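Local coordinates for protein 3-phosphoshikimate 1-carboxyvinyltransferase (Streptomyces sviceus, PDB 7M0O) that probably transfers the enolpyruvyl group of phosphoenolpyruvate to the 5-hydroxyl of shikimate-3-phosphate, the sixth step of chorismate biosynthesis, at residues 26-31 with 54-59; 191-196 with 215-220. One frame throughout, in Å; residues are numbered along the deposited sequence.

How the contacts relate
A pair of inner strands and a helix end illustrate how one small sheet is held by two kinds of chemistry. Contact 1 lies at the surface and joins strands 24-28 and 56-60 through antiparallel backbone hydrogen bonds, with a long salt bridge just past the strand ends; contact 2 is partly buried and relies on apolar and aromatic packing between the end of helix 182-193 and strand 216-218. Their centres are about 13 Å apart, and they meet because 24-28 and 216-218 are parallel neighbours in a mixed sheet: T26 O lies 2.7 Å from Y217 N, a probable hydrogen bond. Contact 1 thus pairs the two middle strands of the sheet, while contact 2 packs a helix end against one of its outermost strands.

Contact 1. Residues 26-31 with 54-59; sequences TLVRPL and PDTWQV
W57 turns its CG anti to its own carbonyl carbon (chi1 -64°), which brings one face of the indole against P30. P30 CG stands 3.6 Å from the centroid of the W57 five-membered ring, only 4° off its normal, a CH-pi contact. The strands themselves form an antiparallel ladder in which L27 and W57 are a hydrogen-bonded pair: L27 N to W57 O is 2.8 Å and nearly straight at 169°, and W57 N to L27 O, 2.9 Å, returns the bond. Past the strand end, R29 N gives a further bond of 2.7 Å to D55 O. The R29 side chain, bent at chi2 and chi3, lies beside D55 with R29 NE 3.9 Å from D55 OD2; this salt bridge is long, and the carboxylate sits over a guanidinium face with no N-H aimed at it. On the face carrying T26, V28 and T56, methyls meet, V28 CG2 being 4.1 Å from T56 CG2. The indole reaches L15 of helix 8-20 and A40 of helix 34-45, and R52 makes a cation-pi contact with it. These are the two middle strands of a four-stranded mixed sheet, 50-52 flanking 56-60 and 216-218 flanking 24-28.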
loop_
_atom_site.group_PDB
_atom_site.type_symbol
_atom_site.label_atom_id
_atom_site.label_comp_id
_atom_site.label_asym_id
_atom_site.label_seq_id
_atom_site.Cartn_x
_atom_site.Cartn_y
_atom_site.Cartn_z
ATOM N N THR A 26 -6.874 5.522 -18.193
ATOM C CA THR A 26 -7.000 6.691 -17.332
ATOM C C THR A 26 -6.933 6.226 -15.880
ATOM O O THR A 26 -7.730 5.380 -15.456
ATOM C CB THR A 26 -8.303 7.436 -17.622
ATOM O OG1 THR A 26 -8.360 7.755 -19.020
ATOM C CG2 THR A 26 -8.401 8.727 -16.803
ATOM N N LEU A 27 -5.960 6.747 -15.137
ATOM C CA LEU A 27 -5.818 6.498 -13.711
ATOM C C LEU A 27 -6.376 7.698 -12.959
ATOM O O LEU A 27 -5.930 8.833 -13.176
ATOM C CB LEU A 27 -4.355 6.277 -13.339
ATOM C CG LEU A 27 -3.630 5.166 -14.104
ATOM C CD1 LEU A 27 -2.229 5.002 -13.553
ATOM C CD2 LEU A 27 -4.419 3.872 -13.983
ATOM N N VAL A 28 -7.330 7.456 -12.068
ATOM C CA VAL A 28 -7.981 8.537 -11.332
ATOM C C VAL A 28 -7.403 8.616 -9.920
ATOM O O VAL A 28 -7.341 7.611 -9.201
ATOM C CB VAL A 28 -9.506 8.335 -11.319
ATOM C CG1 VAL A 28 -10.194 9.509 -10.674
ATOM C CG2 VAL A 28 -10.009 8.139 -12.747
ATOM N N ARG A 29 -6.983 9.820 -9.523
ATOM C CA ARG A 29 -6.383 10.133 -8.226
ATOM C C ARG A 29 -5.184 9.260 -7.859
ATOM O O ARG A 29 -5.098 8.807 -6.709
ATOM C CB ARG A 29 -7.422 10.026 -7.105
ATOM C CG ARG A 29 -8.790 10.655 -7.398
ATOM C CD ARG A 29 -8.664 12.087 -7.885
ATOM N NE ARG A 29 -9.666 12.975 -7.297
ATOM C CZ ARG A 29 -10.948 13.008 -7.653
ATOM N NH1 ARG A 29 -11.409 12.198 -8.598
ATOM N NH2 ARG A 29 -11.773 13.856 -7.054
ATOM N N PRO A 30 -4.229 9.017 -8.756
ATOM C CA PRO A 30 -3.021 8.291 -8.339
ATOM C C PRO A 30 -2.234 9.093 -7.307
ATOM O O PRO A 30 -2.341 10.316 -7.211
ATOM C CB PRO A 30 -2.227 8.143 -9.640
ATOM C CG PRO A 30 -2.600 9.363 -10.413
ATOM C CD PRO A 30 -4.070 9.577 -10.115
ATOM N N LEU A 31 -1.448 8.381 -6.505
ATOM C CA LEU A 31 -0.547 9.049 -5.574
ATOM C C LEU A 31 0.547 9.774 -6.353
ATOM O O LEU A 31 1.180 9.193 -7.246
ATOM C CB LEU A 31 0.066 8.034 -4.605
ATOM C CG LEU A 31 1.193 8.562 -3.707
ATOM C CD1 LEU A 31 0.664 9.615 -2.744
ATOM C CD2 LEU A 31 1.894 7.452 -2.951
ATOM N N PRO A 54 -4.151 17.503 -12.459
ATOM C CA PRO A 54 -4.036 17.329 -11.002
ATOM C C PRO A 54 -4.830 16.143 -10.464
ATOM O O PRO A 54 -4.571 15.717 -9.329
ATOM C CB PRO A 54 -4.563 18.658 -10.444
ATOM C CG PRO A 54 -4.354 19.640 -11.549
ATOM C CD PRO A 54 -4.588 18.866 -12.815
ATOM N N ASP A 55 -5.749 15.579 -11.251
ATOM C CA ASP A 55 -6.656 14.526 -10.810
ATOM C C ASP A 55 -6.444 13.188 -11.506
ATOM O O ASP A 55 -6.752 12.155 -10.911
ATOM C CB ASP A 55 -8.118 14.949 -11.024
ATOM C CG ASP A 55 -8.622 15.910 -9.951
ATOM O OD1 ASP A 55 -9.695 16.520 -10.162
ATOM O OD2 ASP A 55 -7.952 16.065 -8.902
ATOM N N THR A 56 -5.961 13.171 -12.755
ATOM C CA THR A 56 -5.908 11.940 -13.545
ATOM C C THR A 56 -4.635 11.897 -14.376
ATOM O O THR A 56 -4.162 12.922 -14.872
ATOM C CB THR A 56 -7.113 11.775 -14.514
ATOM O OG1 THR A 56 -7.127 12.842 -15.475
ATOM C CG2 THR A 56 -8.441 11.760 -13.767
ATOM N N TRP A 57 -4.097 10.690 -14.547
ATOM C CA TRP A 57 -2.998 10.428 -15.471
ATOM C C TRP A 57 -3.514 9.587 -16.629
ATOM O O TRP A 57 -4.314 8.661 -16.434
ATOM C CB TRP A 57 -1.834 9.695 -14.793
ATOM C CG TRP A 57 -1.154 10.477 -13.705
ATOM C CD1 TRP A 57 -1.598 11.629 -13.109
ATOM C CD2 TRP A 57 0.076 10.139 -13.053
ATOM N NE1 TRP A 57 -0.709 12.033 -12.140
ATOM C CE2 TRP A 57 0.326 11.131 -12.086
ATOM C CE3 TRP A 57 0.993 9.095 -13.202
ATOM C CZ2 TRP A 57 1.463 11.114 -11.276
ATOM C CZ3 TRP A 57 2.115 9.078 -12.394
ATOM C CH2 TRP A 57 2.339 10.078 -11.445
ATOM N N GLN A 58 -3.048 9.905 -17.832
ATOM C CA GLN A 58 -3.463 9.237 -19.057
ATOM C C GLN A 58 -2.244 8.583 -19.693
ATOM O O GLN A 58 -1.230 9.254 -19.916
ATOM C CB GLN A 58 -4.086 10.259 -20.004
ATOM C CG GLN A 58 -4.847 9.702 -21.150
ATOM C CD GLN A 58 -6.063 10.540 -21.456
ATOM O OE1 GLN A 58 -7.062 10.483 -20.744
ATOM N NE2 GLN A 58 -5.974 11.351 -22.501
ATOM N N VAL A 59 -2.317 7.273 -19.955
ATOM C CA VAL A 59 -1.176 6.525 -20.494
ATOM C C VAL A 59 -1.625 5.761 -21.732
ATOM O O VAL A 59 -2.558 4.957 -21.659
ATOM C CB VAL A 59 -0.574 5.548 -19.467
ATOM C CG1 VAL A 59 0.676 4.860 -20.045
ATOM C CG2 VAL A 59 -0.252 6.256 -18.136
#

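Contact 2. Residues 191-196 with 215-220; sequences MRAFGV and TTYAIE
The F194 ring takes the T215 methyl over one face: T215 CG2 lies 4.0 Å from the F194 ring centroid and 14° off the normal, a CH-pi contact. Y217 meets the same ring obliquely, the centroids 5.8 Å apart and the planes inclined by 42°, while the tyrosine ring has CD1 of I219, two residues further along the chain, in plane at its edge. The segment bearing F194 ends helix 182-193 in a Schellman motif, with G195 as the C-prime residue at positive phi; V196 N bonds to M191 O and G195 N to R192 O. This helix end faces strand 216-218, with A193 of the last turn and F194 just after it meeting the strand and T215. The A193 methyl packs obliquely on the tyrosine ring, A193 CB being 3.9 Å from Y217 CE1. Y217 carries CG anti to its backbone N (chi1 -171°), which lays the phenol alongside that methyl, and Y217 CB meets the far end of the phenylalanine ring. T215, just before the strand, and Y217 within it thereby both hold F194, which also touches L17 of helix 8-20 and T25 of strand 24-28. Exchanging F194 for an alanine would probably open a gap between helix end and sheet, depriving the T215 methyl of its aromatic face and leaving one side of Y217 freer to shift. At the tip of the F194 ring, CZ is 3.9 Å from T215 CG2 and equally 3.9 Å from Y217 CB.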
loop_
_atom_site.group_PDB
_atom_site.type_symbol
_atom_site.label_atom_id
_atom_site.label_comp_id
_atom_site.label_asym_id
_atom_site.label_seq_id
_atom_site.Cartn_x
_atom_site.Cartn_y
_atom_site.Cartn_z
ATOM N N MET A 191 -5.211 -6.995 -11.926
ATOM C CA MET A 191 -5.070 -7.629 -13.231
ATOM C C MET A 191 -6.435 -7.996 -13.813
ATOM O O MET A 191 -6.645 -7.884 -15.029
ATOM C CB MET A 191 -4.153 -8.852 -13.117
ATOM C CG MET A 191 -2.672 -8.519 -12.799
ATOM S SD MET A 191 -1.636 -9.966 -12.465
ATOM C CE MET A 191 -1.640 -10.747 -14.087
ATOM N N ARG A 192 -7.392 -8.393 -12.955
ATOM C CA ARG A 192 -8.743 -8.696 -13.434
ATOM C C ARG A 192 -9.429 -7.447 -13.966
ATOM O O ARG A 192 -10.130 -7.506 -14.984
ATOM C CB ARG A 192 -9.586 -9.339 -12.323
ATOM C CG ARG A 192 -9.264 -10.799 -12.046
ATOM C CD ARG A 192 -10.324 -11.473 -11.169
ATOM N NE ARG A 192 -10.242 -11.041 -9.775
ATOM C CZ ARG A 192 -9.493 -11.633 -8.847
ATOM N NH1 ARG A 192 -8.751 -12.689 -9.161
ATOM N NH2 ARG A 192 -9.483 -11.169 -7.604
ATOM N N ALA A 193 -9.223 -6.298 -13.309
ATOM C CA ALA A 193 -9.779 -5.049 -13.814
ATOM C C ALA A 193 -9.201 -4.679 -15.172
ATOM O O ALA A 193 -9.848 -3.962 -15.945
ATOM C CB ALA A 193 -9.542 -3.916 -12.813
ATOM N N PHE A 194 -8.009 -5.174 -15.489
ATOM C CA PHE A 194 -7.398 -4.969 -16.791
ATOM C C PHE A 194 -7.533 -6.201 -17.687
ATOM O O PHE A 194 -6.751 -6.370 -18.627
ATOM C CB PHE A 194 -5.931 -4.553 -16.603
ATOM C CG PHE A 194 -5.761 -3.108 -16.191
ATOM C CD1 PHE A 194 -5.466 -2.129 -17.145
ATOM C CD2 PHE A 194 -5.909 -2.725 -14.876
ATOM C CE1 PHE A 194 -5.329 -0.797 -16.780
ATOM C CE2 PHE A 194 -5.763 -1.392 -14.497
ATOM C CZ PHE A 194 -5.469 -0.427 -15.438
ATOM N N GLY A 195 -8.489 -7.075 -17.389
ATOM C CA GLY A 195 -8.926 -8.096 -18.327
ATOM C C GLY A 195 -8.202 -9.419 -18.289
ATOM O O GLY A 195 -8.290 -10.181 -19.262
ATOM N N VAL A 196 -7.515 -9.750 -17.196
ATOM C CA VAL A 196 -6.738 -10.981 -17.115
ATOM C C VAL A 196 -7.121 -11.745 -15.855
ATOM O O VAL A 196 -7.056 -11.198 -14.754
ATOM C CB VAL A 196 -5.226 -10.706 -17.124
ATOM C CG1 VAL A 196 -4.503 -11.965 -16.733
ATOM C CG2 VAL A 196 -4.792 -10.229 -18.508
ATOM N N THR A 215 -8.434 0.567 -19.459
ATOM C CA THR A 215 -9.674 0.929 -18.789
ATOM C C THR A 215 -9.476 2.259 -18.064
ATOM O O THR A 215 -8.395 2.854 -18.090
ATOM C CB THR A 215 -10.107 -0.194 -17.836
ATOM O OG1 THR A 215 -11.450 0.035 -17.396
ATOM C CG2 THR A 215 -9.174 -0.263 -16.630
ATOM N N THR A 216 -10.550 2.749 -17.450
ATOM C CA THR A 216 -10.460 3.828 -16.478
ATOM C C THR A 216 -10.366 3.166 -15.111
ATOM O O THR A 216 -11.248 2.386 -14.749
ATOM C CB THR A 216 -11.669 4.765 -16.561
ATOM O OG1 THR A 216 -11.588 5.568 -17.743
ATOM C CG2 THR A 216 -11.720 5.702 -15.355
ATOM N N TYR A 217 -9.285 3.439 -14.373
ATOM C CA TYR A 217 -9.025 2.761 -13.107
ATOM C C TYR A 217 -8.799 3.803 -12.024
ATOM O O TYR A 217 -7.844 4.585 -12.099
ATOM C CB TYR A 217 -7.826 1.804 -13.190
ATOM C CG TYR A 217 -7.729 0.965 -11.937
ATOM C CD1 TYR A 217 -8.522 -0.167 -11.769
ATOM C CD2 TYR A 217 -6.892 1.344 -10.896
ATOM C CE1 TYR A 217 -8.462 -0.906 -10.595
ATOM C CE2 TYR A 217 -6.826 0.619 -9.727
ATOM C CZ TYR A 217 -7.610 -0.503 -9.581
ATOM O OH TYR A 217 -7.536 -1.218 -8.406
ATOM N N ALA A 218 -9.681 3.816 -11.029
ATOM C CA ALA A 218 -9.576 4.720 -9.893
ATOM C C ALA A 218 -8.707 4.096 -8.804
ATOM O O ALA A 218 -8.944 2.950 -8.392
ATOM C CB ALA A 218 -10.967 5.038 -9.338
ATOM N N ILE A 219 -7.725 4.863 -8.331
ATOM C CA ILE A 219 -6.830 4.434 -7.257
ATOM C C ILE A 219 -7.500 4.708 -5.918
ATOM O O ILE A 219 -7.923 5.842 -5.640
ATOM C CB ILE A 219 -5.478 5.160 -7.346
ATOM C CG1 ILE A 219 -4.789 4.870 -8.683
ATOM C CG2 ILE A 219 -4.581 4.788 -6.135
ATOM C CD1 ILE A 219 -4.614 3.431 -8.923
ATOM N N GLU A 220 -7.577 3.677 -5.079
ATOM C CA GLU A 220 -8.162 3.844 -3.743
ATOM C C GLU A 220 -7.262 4.706 -2.859
ATOM O O GLU A 220 -6.036 4.560 -2.885
ATOM C CB GLU A 220 -8.361 2.492 -3.052
ATOM C CG GLU A 220 -9.482 1.651 -3.601
ATOM C CD GLU A 220 -9.502 0.233 -3.032
ATOM O OE1 GLU A 220 -8.922 -0.029 -1.942
ATOM O OE2 GLU A 220 -10.109 -0.631 -3.693
#